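Local atomic coordinates of Tat-secreted protein Rv2525c (Mycobacterium tuberculosis, PDB entry 4PMQ), a protein that may act as a peptidoglycan hydrolase with glycosidase activity and shows esterase activity in vitro toward p-nitrophenyl esters, preferring the butyrate. Residues 175-180 against 195-200; 104-109 against 158-163; 61-66 against 200-205; 6-11 against 23-28. One frame throughout, in Å; residues are numbered along the deposited sequence.

How the interactions relate
From the N terminus, interaction 4 comes first: it closes a short loop by pairing 6-11 with 23-28 across helix 17-22. Segment 61-66, whose strand lies beside strand 27-31, then opens the long loop that interaction 3 closes at 200-205. Nested in that loop, one after the other, are interaction 2 (104-109 with 158-163), which spans two strands separated by strand 138-142, and interaction 1 (175-180 with 195-200), an antiparallel pair. None of the four cross along the chain. Strand 190-197 pairs with both 177-181 and 6-9, closing the sheet into a barrel, while Phe202 touches Leu177, Ile197, Leu7 and Val63 and bonds to Tyr106, joining all four contacts.

Interaction 1 (175-180 against 195-200); sequences AHLHQV and NQILKP
Lys199 lays its aliphatic chain over one face of the His176 imidazole: CD of Lys199 is 4.0 Å from the ring centroid and 27° off the normal, a CH-pi contact. A bend at chi4 (-60°) carries NZ on to Pro173 O, while His176 ND1 is tied to the backbone of Phe159, which limits rotation of the ring. Beside this pair His176 O accepts Leu198 N at 2.8 Å, from above its carbonyl plane, and a weak bond from Lys199 N. Strands 177-180 and 195-197 form an antiparallel seam of a largely parallel TIM-barrel-like sheet, with His178 and Gln196 as the hydrogen-bonded pair (His178 N to Gln196 O 2.9 Å, Gln196 N to His178 O 2.8 Å). On their face a water joins His178 ND1 (2.7 Å) to Gln196 OE1 (2.8 Å), and His178 NE2 reaches Asn163. On the other face Leu177 CD2 packs 3.9 Å from Ile197 CG1. There too Gln179 and Asn195 lie side by side, their amide planes 29° apart. Their oxygens go to Tyr141 and Trp160 respectively, and both nitrogens go to Asp9 OD2. With each amide held at both O and N, its flip state is fixed, and two donors converge on one carboxylate oxygen.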
loop_
_atom_site.group_PDB
_atom_site.type_symbol
_atom_site.label_atom_id
_atom_site.label_comp_id
_atom_site.label_asym_id
_atom_site.label_seq_id
_atom_site.Cartn_x
_atom_site.Cartn_y
_atom_site.Cartn_z
ATOM N N ALA A 175 -2.356 10.401 8.880
ATOM C CA ALA A 175 -2.082 9.015 8.449
ATOM C C ALA A 175 -2.998 7.996 9.132
ATOM O O ALA A 175 -3.326 8.118 10.325
ATOM C CB ALA A 175 -0.627 8.654 8.705
ATOM N N HIS A 176 -3.442 6.998 8.347
ATOM C CA HIS A 176 -4.269 5.885 8.802
ATOM C C HIS A 176 -3.378 4.738 9.249
ATOM O O HIS A 176 -3.737 3.990 10.154
ATOM C CB HIS A 176 -5.168 5.428 7.653
ATOM C CG HIS A 176 -6.113 6.505 7.223
ATOM N ND1 HIS A 176 -5.696 7.547 6.412
ATOM C CD2 HIS A 176 -7.383 6.741 7.624
ATOM C CE1 HIS A 176 -6.748 8.336 6.268
ATOM N NE2 HIS A 176 -7.788 7.899 6.995
ATOM N N LEU A 177 -2.206 4.604 8.593
ATOM C CA LEU A 177 -1.222 3.554 8.813
ATOM C C LEU A 177 0.153 4.159 8.838
ATOM O O LEU A 177 0.370 5.158 8.151
ATOM C CB LEU A 177 -1.288 2.531 7.666
ATOM C CG LEU A 177 -2.662 1.899 7.437
ATOM C CD1 LEU A 177 -2.715 1.076 6.143
ATOM C CD2 LEU A 177 -3.093 1.033 8.624
ATOM N N HIS A 178 1.085 3.544 9.569
ATOM C CA HIS A 178 2.478 4.036 9.600
ATOM C C HIS A 178 3.466 2.863 9.550
ATOM O O HIS A 178 3.442 2.007 10.419
ATOM C CB HIS A 178 2.723 4.907 10.849
ATOM C CG HIS A 178 4.102 5.467 11.007
ATOM N ND1 HIS A 178 4.527 5.947 12.225
ATOM C CD2 HIS A 178 5.081 5.679 10.087
ATOM C CE1 HIS A 178 5.762 6.396 12.035
ATOM N NE2 HIS A 178 6.154 6.232 10.773
ATOM N N GLN A 179 4.327 2.839 8.535
ATOM C CA GLN A 179 5.357 1.813 8.404
ATOM C C GLN A 179 6.466 2.183 9.387
ATOM O O GLN A 179 7.097 3.236 9.221
ATOM C CB GLN A 179 5.846 1.754 6.961
ATOM C CG GLN A 179 6.667 0.493 6.682
ATOM C CD GLN A 179 7.006 0.452 5.223
ATOM O OE1 GLN A 179 7.604 1.387 4.699
ATOM N NE2 GLN A 179 6.669 -0.651 4.544
ATOM N N VAL A 180 6.630 1.366 10.447
ATOM C CA VAL A 180 7.599 1.670 11.518
ATOM C C VAL A 180 8.844 0.782 11.515
ATOM O O VAL A 180 9.780 1.093 12.241
ATOM C CB VAL A 180 6.935 1.650 12.924
ATOM C CG1 VAL A 180 5.883 2.747 13.016
ATOM C CG2 VAL A 180 6.322 0.280 13.254
ATOM N N ASN A 195 3.708 -2.383 10.268
ATOM C CA ASN A 195 2.931 -1.157 10.148
ATOM C C ASN A 195 2.013 -1.023 11.337
ATOM O O ASN A 195 1.345 -2.005 11.703
ATOM C CB ASN A 195 2.112 -1.152 8.851
ATOM C CG ASN A 195 3.001 -1.378 7.655
ATOM O OD1 ASN A 195 3.638 -0.440 7.181
ATOM N ND2 ASN A 195 3.156 -2.633 7.233
ATOM N N GLN A 196 1.898 0.192 11.884
ATOM C CA GLN A 196 0.968 0.498 12.986
ATOM C C GLN A 196 -0.317 1.095 12.432
ATOM O O GLN A 196 -0.278 1.961 11.558
ATOM C CB GLN A 196 1.616 1.493 13.954
ATOM C CG GLN A 196 2.766 0.861 14.730
ATOM C CD GLN A 196 3.301 1.716 15.859
ATOM O OE1 GLN A 196 3.220 2.956 15.856
ATOM N NE2 GLN A 196 3.901 1.056 16.834
ATOM N N ILE A 197 -1.453 0.628 12.937
ATOM C CA ILE A 197 -2.766 1.170 12.609
ATOM C C ILE A 197 -2.992 2.398 13.527
ATOM O O ILE A 197 -2.855 2.295 14.763
ATOM C CB ILE A 197 -3.860 0.095 12.811
ATOM C CG1 ILE A 197 -3.634 -1.122 11.882
ATOM C CG2 ILE A 197 -5.262 0.720 12.643
ATOM C CD1 ILE A 197 -4.506 -2.356 12.337
ATOM N N LEU A 198 -3.369 3.531 12.928
ATOM C CA LEU A 198 -3.551 4.775 13.671
ATOM C C LEU A 198 -4.981 5.250 13.780
ATOM O O LEU A 198 -5.294 6.066 14.660
ATOM C CB LEU A 198 -2.760 5.876 12.973
ATOM C CG LEU A 198 -1.243 5.593 12.852
ATOM C CD1 LEU A 198 -0.627 6.509 11.837
ATOM C CD2 LEU A 198 -0.555 5.657 14.223
ATOM N N LYS A 199 -5.817 4.838 12.824
ATOM C CA LYS A 199 -7.219 5.255 12.791
ATOM C C LYS A 199 -8.109 4.013 12.637
ATOM O O LYS A 199 -7.703 3.040 11.973
ATOM C CB LYS A 199 -7.458 6.264 11.659
ATOM C CG LYS A 199 -6.649 7.559 11.830
ATOM C CD LYS A 199 -6.933 8.604 10.757
ATOM C CE LYS A 199 -6.006 9.819 10.875
ATOM N NZ LYS A 199 -6.120 10.539 12.163
ATOM N N PRO A 200 -9.315 4.032 13.235
ATOM C CA PRO A 200 -10.162 2.816 13.197
ATOM C C PRO A 200 -10.637 2.413 11.802
ATOM O O PRO A 200 -10.800 1.218 11.557
ATOM C CB PRO A 200 -11.335 3.139 14.125
ATOM C CG PRO A 200 -11.321 4.655 14.312
ATOM C CD PRO A 200 -9.877 5.082 14.120
HETATM O O HOH W 1 3.015 5.279 14.377
#

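Interaction 2 (104-109 against 158-163); sequences PIYASI and YFWQHN
Tyr106 and Trp160 meet inside the TIM-barrel-like sheet, where strands 105-108 and 158-161 are separated by strand 138-142. The two axes come no nearer than 8.0 Å, so side chains rather than backbone bonds span the gap. The indole directs an edge at the face of the Tyr106 ring in a T-shaped pair, with the phenol and five-membered ring centroids 6.0 Å apart and the planes at 86°. Chi1 of 173° puts Trp160 CG opposite the backbone N and sets the indole beside the phenol face; Trp160 CB, placed by the backbone, lies 3.5 Å from Tyr106 CE2. NE1 of the indole is bonded to Asn195.

Tyr106 extends at about a right angle to Tyr158, and its OH comes 3.4 Å from Tyr158 CB. That hydroxyl has its polar partner in Phe202 O, so its approach to Tyr158 is van der Waals in kind. Tyr158 turns one face of its ring to Pro104: CG of the proline stands 3.8 Å from the ring centroid as a CH-pi contact, offset toward the rim, while Pro104 CB touches Tyr158 CD2 at 3.5 Å. Proline and the Tyr106 hydroxyl thus both pack on Tyr158 at this end of the strand pair.

At the other end His162 takes chi1 of 67°, which places its CG between the backbone N and carbonyl carbon and brings the imidazole across to the loop after strand 105-108. ND1 is occupied by Trp164, and NE2 donates to Ile109 O at 2.9 Å, a bond lying both in the imidazole plane and in the carbonyl plane.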
loop_
_atom_site.group_PDB
_atom_site.type_symbol
_atom_site.label_atom_id
_atom_site.label_comp_id
_atom_site.label_asym_id
_atom_site.label_seq_id
_atom_site.Cartn_x
_atom_site.Cartn_y
_atom_site.Cartn_z
ATOM N N PRO A 104 -10.282 0.789 -0.231
ATOM C CA PRO A 104 -9.353 1.559 -1.062
ATOM C C PRO A 104 -8.183 0.724 -1.528
ATOM O O PRO A 104 -8.009 -0.429 -1.094
ATOM C CB PRO A 104 -8.846 2.651 -0.084
ATOM C CG PRO A 104 -8.849 1.929 1.251
ATOM C CD PRO A 104 -10.089 1.076 1.211
ATOM N N ILE A 105 -7.333 1.334 -2.373
ATOM C CA ILE A 105 -6.060 0.744 -2.756
ATOM C C ILE A 105 -5.017 1.815 -2.505
ATOM O O ILE A 105 -5.163 2.977 -2.955
ATOM C CB ILE A 105 -6.024 0.232 -4.213
ATOM C CG1 ILE A 105 -7.104 -0.840 -4.488
ATOM C CG2 ILE A 105 -4.603 -0.264 -4.609
ATOM C CD1 ILE A 105 -7.334 -1.078 -6.045
ATOM N N TYR A 106 -4.003 1.451 -1.749
ATOM C CA TYR A 106 -2.916 2.395 -1.463
ATOM C C TYR A 106 -1.893 2.392 -2.599
ATOM O O TYR A 106 -1.109 1.440 -2.697
ATOM C CB TYR A 106 -2.220 2.023 -0.156
ATOM C CG TYR A 106 -3.004 2.393 1.083
ATOM C CD1 TYR A 106 -3.996 1.552 1.588
ATOM C CD2 TYR A 106 -2.728 3.568 1.781
ATOM C CE1 TYR A 106 -4.703 1.882 2.750
ATOM C CE2 TYR A 106 -3.385 3.874 2.979
ATOM C CZ TYR A 106 -4.387 3.045 3.446
ATOM O OH TYR A 106 -5.010 3.359 4.647
ATOM N N ALA A 107 -1.927 3.425 -3.465
ATOM C CA ALA A 107 -0.955 3.629 -4.557
ATOM C C ALA A 107 0.400 4.008 -3.937
ATOM O O ALA A 107 0.452 4.888 -3.055
ATOM C CB ALA A 107 -1.450 4.711 -5.497
ATOM N N SER A 108 1.505 3.374 -4.396
ATOM C CA SER A 108 2.800 3.644 -3.777
ATOM C C SER A 108 3.640 4.739 -4.425
ATOM O O SER A 108 3.830 4.786 -5.657
ATOM C CB SER A 108 3.632 2.373 -3.724
ATOM O OG SER A 108 2.898 1.423 -2.976
ATOM N N ILE A 109 4.178 5.602 -3.546
ATOM C CA ILE A 109 5.135 6.656 -3.847
ATOM C C ILE A 109 6.357 6.213 -3.019
ATOM O O ILE A 109 6.586 6.752 -1.937
ATOM C CB ILE A 109 4.673 8.110 -3.573
ATOM C CG1 ILE A 109 3.277 8.459 -4.204
ATOM C CG2 ILE A 109 5.777 9.101 -4.026
ATOM C CD1 ILE A 109 3.115 8.226 -5.688
ATOM N N TYR A 158 -6.921 8.037 1.909
ATOM C CA TYR A 158 -6.222 7.214 2.908
ATOM C C TYR A 158 -4.732 7.450 2.773
ATOM O O TYR A 158 -4.207 7.596 1.665
ATOM C CB TYR A 158 -6.539 5.729 2.734
ATOM C CG TYR A 158 -7.961 5.358 3.107
ATOM C CD1 TYR A 158 -8.269 4.937 4.394
ATOM C CD2 TYR A 158 -8.985 5.365 2.151
ATOM C CE1 TYR A 158 -9.569 4.581 4.754
ATOM C CE2 TYR A 158 -10.301 5.033 2.504
ATOM C CZ TYR A 158 -10.577 4.615 3.805
ATOM O OH TYR A 158 -11.832 4.224 4.210
ATOM N N PHE A 159 -4.032 7.475 3.932
ATOM C CA PHE A 159 -2.612 7.798 3.919
ATOM C C PHE A 159 -1.823 6.795 4.762
ATOM O O PHE A 159 -2.170 6.515 5.909
ATOM C CB PHE A 159 -2.438 9.242 4.437
ATOM C CG PHE A 159 -3.215 10.218 3.584
ATOM C CD1 PHE A 159 -2.765 10.563 2.309
ATOM C CD2 PHE A 159 -4.458 10.695 3.998
ATOM C CE1 PHE A 159 -3.517 11.402 1.485
ATOM C CE2 PHE A 159 -5.219 11.534 3.163
ATOM C CZ PHE A 159 -4.747 11.870 1.908
ATOM N N TRP A 160 -0.771 6.244 4.174
ATOM C CA TRP A 160 0.081 5.254 4.826
ATOM C C TRP A 160 1.485 5.800 4.800
ATOM O O TRP A 160 2.069 5.953 3.724
ATOM C CB TRP A 160 -0.034 3.906 4.075
ATOM C CG TRP A 160 0.907 2.824 4.517
ATOM C CD1 TRP A 160 1.597 2.744 5.694
ATOM C CD2 TRP A 160 1.224 1.634 3.780
ATOM N NE1 TRP A 160 2.339 1.581 5.731
ATOM C CE2 TRP A 160 2.127 0.880 4.567
ATOM C CE3 TRP A 160 0.805 1.116 2.541
ATOM C CZ2 TRP A 160 2.703 -0.312 4.111
ATOM C CZ3 TRP A 160 1.383 -0.059 2.085
ATOM C CH2 TRP A 160 2.286 -0.784 2.882
ATOM N N GLN A 161 1.980 6.214 5.982
ATOM C CA GLN A 161 3.269 6.876 6.042
ATOM C C GLN A 161 4.451 5.935 5.997
ATOM O O GLN A 161 4.483 4.962 6.769
ATOM C CB GLN A 161 3.373 7.721 7.323
ATOM C CG GLN A 161 4.710 8.477 7.421
ATOM C CD GLN A 161 4.782 9.248 8.722
ATOM O OE1 GLN A 161 3.776 9.800 9.162
ATOM N NE2 GLN A 161 5.938 9.231 9.384
ATOM N N HIS A 162 5.461 6.282 5.164
ATOM C CA HIS A 162 6.785 5.626 5.211
ATOM C C HIS A 162 7.779 6.661 5.747
ATOM O O HIS A 162 7.485 7.856 5.751
ATOM C CB HIS A 162 7.264 4.965 3.912
ATOM C CG HIS A 162 7.569 5.869 2.757
ATOM N ND1 HIS A 162 8.699 6.693 2.745
ATOM C CD2 HIS A 162 6.968 5.938 1.547
ATOM C CE1 HIS A 162 8.736 7.240 1.537
ATOM N NE2 HIS A 162 7.719 6.819 0.778
ATOM N N ASN A 163 8.932 6.215 6.212
ATOM C CA ASN A 163 9.867 7.113 6.894
ATOM C C ASN A 163 11.032 7.658 6.035
ATOM O O ASN A 163 11.912 8.341 6.570
ATOM C CB ASN A 163 10.411 6.382 8.114
ATOM C CG ASN A 163 9.352 6.255 9.189
ATOM O OD1 ASN A 163 8.262 6.875 9.112
ATOM N ND2 ASN A 163 9.662 5.489 10.225
#

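Interaction 3 (61-66 against 200-205); sequences KIVSCY and PQFGQW
The loop 202-205 crosses strand 61-66 almost perpendicularly, the touching parts running 92° apart, with Val63 CA and Gln204 CA 4.9 Å from each other and Trp205 N donating to Ile62 O at 2.8 Å, nearly along the C=O axis. Trp205 covers Ile62: CG2 of Ile62 sits over one face of the indole, 3.8 Å from the centroid of its five-membered ring. This methyl branch of Ile62 lies opposite the backbone N, beside the carbonyl carbon that leads to the bonded oxygen. The indole edge is fixed as well, NE1 of Trp205 donating to Ser64 OG at 2.9 Å within the ring plane. The same hydroxyl is bonded to His94 ND1.

Phe202 is turned the other way and presents its ring edge to Val63, with CE1 of Phe202 3.7 Å from Val63 CG2. Gln204 folds back over that ring. Its bend at chi2 (-95°) places OE1 over the ring centre, where it also accepts Phe202 N at 2.9 Å, while NE2 of Gln204 donates to Pro200 O at 3.1 Å. One amide thus ties two points of the loop. One water accepts from both Lys61 NZ, which is also bonded to Ala206 O, and Gln204 NE2; another accepts from Ser64 N and donates to Gly203 O.

Phe202 also touches Leu7 and Ile197, whereas Ile62 and Trp205 pack on helix 49-57. A C-terminal tail thus runs over the N-terminal end of a barrel strand, one ring entering the interior and the other packing outside, consistent with the tail closing over one end of a TIM-barrel-like fold.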
loop_
_atom_site.group_PDB
_atom_site.type_symbol
_atom_site.label_atom_id
_atom_site.label_comp_id
_atom_site.label_asym_id
_atom_site.label_seq_id
_atom_site.Cartn_x
_atom_site.Cartn_y
_atom_site.Cartn_z
ATOM N N LYS A 61 -7.292 -8.874 9.242
ATOM C CA LYS A 61 -7.643 -7.740 8.397
ATOM C C LYS A 61 -6.850 -7.776 7.115
ATOM O O LYS A 61 -5.687 -8.204 7.114
ATOM C CB LYS A 61 -7.373 -6.389 9.110
ATOM C CG LYS A 61 -8.193 -6.179 10.371
ATOM C CD LYS A 61 -9.668 -6.082 10.043
ATOM C CE LYS A 61 -10.542 -5.919 11.255
ATOM N NZ LYS A 61 -11.965 -5.845 10.851
ATOM N N ILE A 62 -7.441 -7.293 6.020
ATOM C CA ILE A 62 -6.701 -7.202 4.759
ATOM C C ILE A 62 -6.777 -5.777 4.283
ATOM O O ILE A 62 -7.850 -5.165 4.357
ATOM C CB ILE A 62 -7.253 -8.172 3.662
ATOM C CG1 ILE A 62 -7.372 -9.618 4.202
ATOM C CG2 ILE A 62 -6.385 -8.119 2.360
ATOM C CD1 ILE A 62 -8.200 -10.600 3.333
ATOM N N VAL A 63 -5.670 -5.284 3.725
ATOM C CA VAL A 63 -5.586 -3.951 3.135
ATOM C C VAL A 63 -4.860 -4.098 1.806
ATOM O O VAL A 63 -3.872 -4.828 1.750
ATOM C CB VAL A 63 -4.861 -2.939 4.065
ATOM C CG1 VAL A 63 -4.717 -1.583 3.376
ATOM C CG2 VAL A 63 -5.622 -2.774 5.387
ATOM N N SER A 64 -5.272 -3.348 0.782
ATOM C CA SER A 64 -4.618 -3.457 -0.527
ATOM C C SER A 64 -3.640 -2.314 -0.804
ATOM O O SER A 64 -3.946 -1.154 -0.522
ATOM C CB SER A 64 -5.653 -3.459 -1.646
ATOM O OG SER A 64 -6.478 -4.609 -1.618
ATOM N N CYS A 65 -2.486 -2.644 -1.413
ATOM C CA CYS A 65 -1.554 -1.616 -1.837
ATOM C C CYS A 65 -1.037 -1.966 -3.215
ATOM O O CYS A 65 -1.111 -3.122 -3.642
ATOM C CB CYS A 65 -0.413 -1.439 -0.843
ATOM S SG CYS A 65 0.680 -2.871 -0.728
ATOM N N TYR A 66 -0.554 -0.975 -3.912
ATOM C CA TYR A 66 -0.089 -1.184 -5.275
ATOM C C TYR A 66 1.309 -0.672 -5.448
ATOM O O TYR A 66 1.542 0.506 -5.199
ATOM C CB TYR A 66 -1.018 -0.445 -6.265
ATOM C CG TYR A 66 -0.683 -0.732 -7.711
ATOM C CD1 TYR A 66 0.356 -0.053 -8.359
ATOM C CD2 TYR A 66 -1.387 -1.694 -8.430
ATOM C CE1 TYR A 66 0.706 -0.352 -9.675
ATOM C CE2 TYR A 66 -1.038 -2.015 -9.748
ATOM C CZ TYR A 66 0.012 -1.343 -10.361
ATOM O OH TYR A 66 0.336 -1.612 -11.663
ATOM N N PRO A 200 -9.315 4.032 13.235
ATOM C CA PRO A 200 -10.162 2.816 13.197
ATOM C C PRO A 200 -10.637 2.413 11.802
ATOM O O PRO A 200 -10.800 1.218 11.557
ATOM C CB PRO A 200 -11.335 3.139 14.125
ATOM C CG PRO A 200 -11.321 4.655 14.312
ATOM C CD PRO A 200 -9.877 5.082 14.120
ATOM N N GLN A 201 -10.852 3.395 10.903
ATOM C CA GLN A 201 -11.206 3.133 9.500
ATOM C C GLN A 201 -9.931 3.361 8.678
ATOM O O GLN A 201 -9.572 4.514 8.415
ATOM C CB GLN A 201 -12.364 4.013 9.017
ATOM C CG GLN A 201 -13.718 3.573 9.605
ATOM C CD GLN A 201 -14.109 2.202 9.084
ATOM O OE1 GLN A 201 -14.008 1.920 7.886
ATOM N NE2 GLN A 201 -14.572 1.341 9.966
ATOM N N PHE A 202 -9.202 2.288 8.355
ATOM C CA PHE A 202 -7.870 2.422 7.749
ATOM C C PHE A 202 -7.771 1.774 6.374
ATOM O O PHE A 202 -6.666 1.659 5.863
ATOM C CB PHE A 202 -6.800 1.829 8.693
ATOM C CG PHE A 202 -7.061 0.403 9.130
ATOM C CD1 PHE A 202 -6.590 -0.674 8.379
ATOM C CD2 PHE A 202 -7.755 0.134 10.309
ATOM C CE1 PHE A 202 -6.814 -1.999 8.802
ATOM C CE2 PHE A 202 -7.950 -1.184 10.742
ATOM C CZ PHE A 202 -7.493 -2.242 9.982
ATOM N N GLY A 203 -8.902 1.335 5.805
ATOM C CA GLY A 203 -8.883 0.756 4.471
ATOM C C GLY A 203 -9.050 -0.749 4.444
ATOM O O GLY A 203 -8.880 -1.373 3.391
ATOM N N GLN A 204 -9.403 -1.341 5.604
ATOM C CA GLN A 204 -9.634 -2.772 5.717
ATOM C C GLN A 204 -10.731 -3.223 4.775
ATOM O O GLN A 204 -11.718 -2.510 4.571
ATOM C CB GLN A 204 -10.009 -3.172 7.157
ATOM C CG GLN A 204 -11.315 -2.538 7.728
ATOM C CD GLN A 204 -10.999 -1.296 8.534
ATOM O OE1 GLN A 204 -10.290 -0.397 8.065
ATOM N NE2 GLN A 204 -11.561 -1.186 9.744
ATOM N N TRP A 205 -10.554 -4.396 4.175
ATOM C CA TRP A 205 -11.613 -4.926 3.322
ATOM C C TRP A 205 -12.910 -5.126 4.118
ATOM O O TRP A 205 -13.992 -4.838 3.595
ATOM C CB TRP A 205 -11.177 -6.282 2.731
ATOM C CG TRP A 205 -10.121 -6.205 1.676
ATOM C CD1 TRP A 205 -9.271 -5.162 1.410
ATOM C CD2 TRP A 205 -9.741 -7.270 0.783
ATOM N NE1 TRP A 205 -8.414 -5.500 0.379
ATOM C CE2 TRP A 205 -8.683 -6.787 -0.021
ATOM C CE3 TRP A 205 -10.216 -8.579 0.571
ATOM C CZ2 TRP A 205 -8.075 -7.576 -1.008
ATOM C CZ3 TRP A 205 -9.650 -9.344 -0.436
ATOM C CH2 TRP A 205 -8.565 -8.861 -1.186
HETATM O O HOH W 2 -13.425 -3.273 10.597
HETATM O O HOH W 3 -7.838 -2.126 1.059
#

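Interaction 4 (6-11 against 23-28)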
loop_
_atom_site.group_PDB
_atom_site.type_symbol
_atom_site.label_atom_id
_atom_site.label_comp_id
_atom_site.label_asym_id
_atom_site.label_seq_id
_atom_site.Cartn_x
_atom_site.Cartn_y
_atom_site.Cartn_z
ATOM N N THR A 6 -1.060 -4.079 14.626
ATOM C CA THR A 6 -0.011 -4.181 13.619
ATOM C C THR A 6 -0.517 -4.874 12.371
ATOM O O THR A 6 -1.195 -5.897 12.516
ATOM C CB THR A 6 1.109 -5.026 14.274
ATOM O OG1 THR A 6 1.672 -4.316 15.387
ATOM C CG2 THR A 6 2.180 -5.485 13.311
ATOM N N LEU A 7 -0.097 -4.401 11.203
ATOM C CA LEU A 7 -0.300 -5.004 9.902
ATOM C C LEU A 7 1.052 -5.281 9.304
ATOM O O LEU A 7 1.933 -4.417 9.365
ATOM C CB LEU A 7 -1.096 -4.121 8.942
ATOM C CG LEU A 7 -2.493 -3.704 9.407
ATOM C CD1 LEU A 7 -3.104 -2.740 8.409
ATOM C CD2 LEU A 7 -3.439 -4.910 9.586
ATOM N N LEU A 8 1.224 -6.464 8.699
ATOM C CA LEU A 8 2.509 -6.767 8.065
ATOM C C LEU A 8 2.414 -6.560 6.578
ATOM O O LEU A 8 1.373 -6.848 5.996
ATOM C CB LEU A 8 2.897 -8.233 8.345
ATOM C CG LEU A 8 3.004 -8.640 9.823
ATOM C CD1 LEU A 8 3.412 -10.099 9.938
ATOM C CD2 LEU A 8 3.966 -7.703 10.615
ATOM N N ASP A 9 3.520 -6.140 5.953
ATOM C CA ASP A 9 3.568 -6.086 4.492
ATOM C C ASP A 9 4.807 -6.864 4.031
ATOM O O ASP A 9 5.812 -6.913 4.741
ATOM C CB ASP A 9 3.505 -4.660 3.932
ATOM C CG ASP A 9 4.785 -3.873 4.109
ATOM O OD1 ASP A 9 5.738 -4.116 3.335
ATOM O OD2 ASP A 9 4.828 -3.019 5.012
ATOM N N TYR A 10 4.716 -7.517 2.866
ATOM C CA TYR A 10 5.795 -8.388 2.383
ATOM C C TYR A 10 5.606 -8.683 0.927
ATOM O O TYR A 10 4.463 -8.828 0.485
ATOM C CB TYR A 10 5.819 -9.717 3.170
ATOM C CG TYR A 10 4.447 -10.251 3.531
ATOM C CD1 TYR A 10 3.776 -9.795 4.663
ATOM C CD2 TYR A 10 3.826 -11.230 2.750
ATOM C CE1 TYR A 10 2.518 -10.282 5.006
ATOM C CE2 TYR A 10 2.573 -11.749 3.102
ATOM C CZ TYR A 10 1.920 -11.254 4.224
ATOM O OH TYR A 10 0.690 -11.703 4.613
ATOM N N ALA A 11 6.717 -8.797 0.197
ATOM C CA ALA A 11 6.686 -9.083 -1.240
ATOM C C ALA A 11 7.287 -10.439 -1.594
ATOM O O ALA A 11 6.988 -10.945 -2.687
ATOM C CB ALA A 11 7.460 -7.998 -1.987
ATOM N N ALA A 23 2.431 -14.328 14.835
ATOM C CA ALA A 23 3.448 -13.274 14.951
ATOM C C ALA A 23 2.913 -12.028 15.677
ATOM O O ALA A 23 3.668 -11.086 15.917
ATOM C CB ALA A 23 3.952 -12.891 13.564
ATOM N N GLY A 24 1.627 -12.018 16.020
ATOM C CA GLY A 24 1.072 -10.896 16.766
ATOM C C GLY A 24 0.447 -9.800 15.929
ATOM O O GLY A 24 0.001 -8.801 16.481
ATOM N N ALA A 25 0.366 -9.993 14.606
ATOM C CA ALA A 25 -0.264 -9.000 13.744
ATOM C C ALA A 25 -1.767 -9.233 13.656
ATOM O O ALA A 25 -2.229 -10.366 13.802
ATOM C CB ALA A 25 0.347 -9.046 12.359
ATOM N N VAL A 26 -2.532 -8.169 13.396
ATOM C CA VAL A 26 -3.989 -8.317 13.253
ATOM C C VAL A 26 -4.390 -8.427 11.758
ATOM O O VAL A 26 -5.583 -8.525 11.443
ATOM C CB VAL A 26 -4.831 -7.225 13.981
ATOM C CG1 VAL A 26 -4.647 -7.275 15.498
ATOM C CG2 VAL A 26 -4.550 -5.831 13.434
ATOM N N GLY A 27 -3.413 -8.402 10.869
ATOM C CA GLY A 27 -3.675 -8.510 9.444
ATOM C C GLY A 27 -2.481 -8.181 8.583
ATOM O O GLY A 27 -1.354 -8.069 9.079
ATOM N N ALA A 28 -2.732 -7.978 7.278
ATOM C CA ALA A 28 -1.627 -7.706 6.369
ATOM C C ALA A 28 -2.039 -6.697 5.304
ATOM O O ALA A 28 -3.221 -6.636 4.950
ATOM C CB ALA A 28 -1.185 -8.999 5.701
HETATM O O HOH W 4 -1.129 -6.172 16.590
#
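Strand 6-9 pairs in parallel with the start of strand 27-31, Leu8 opposite Ala28 at a CA-CA separation of 4.6 Å. Two backbone bonds support the pairing: Val26 N to Thr6 O at 2.8 Å and Leu8 N to Gly27 O at 3.1 Å. Gly27 O also receives the CA-H of Leu7, but Gly27 N is buried and has no partner. At the first residue of strand 6-9, a water accepts from Thr6 N and donates to Gly24 O, linking it to the turn after helix 17-22.

On the face bearing Leu7, the CD2 branch lies across the bare backbone of the glycine, 3.6 Å from Gly27 CA, and continues to Val26 CG2. Chi1 of -58° sets Leu7 CG anti to the carbonyl carbon and, with CD1 extended (chi2 175°), turns CD2 toward Gly27. On the opposite face Leu8 CG rests 3.7 Å from Ala25 CB.

These strands, with helix 17-22 between them, form a beta-alpha-beta unit of the barrel, and Gly24 ends the helix in a Schellman motif whose positive phi turns the chain back toward the sheet. Leu8 faces this connection and also touches Val187.

Past the strand, Tyr10 takes chi1 of 37°, which swings its phenol back over the neighbouring strand and brings Tyr10 OH to 3.5 Å from Ala28 CB. The pairing of the strands itself leaves Ala28 CB 3.4 Å from Leu8 O, and the edge of the phenol also lies against Leu8 CB.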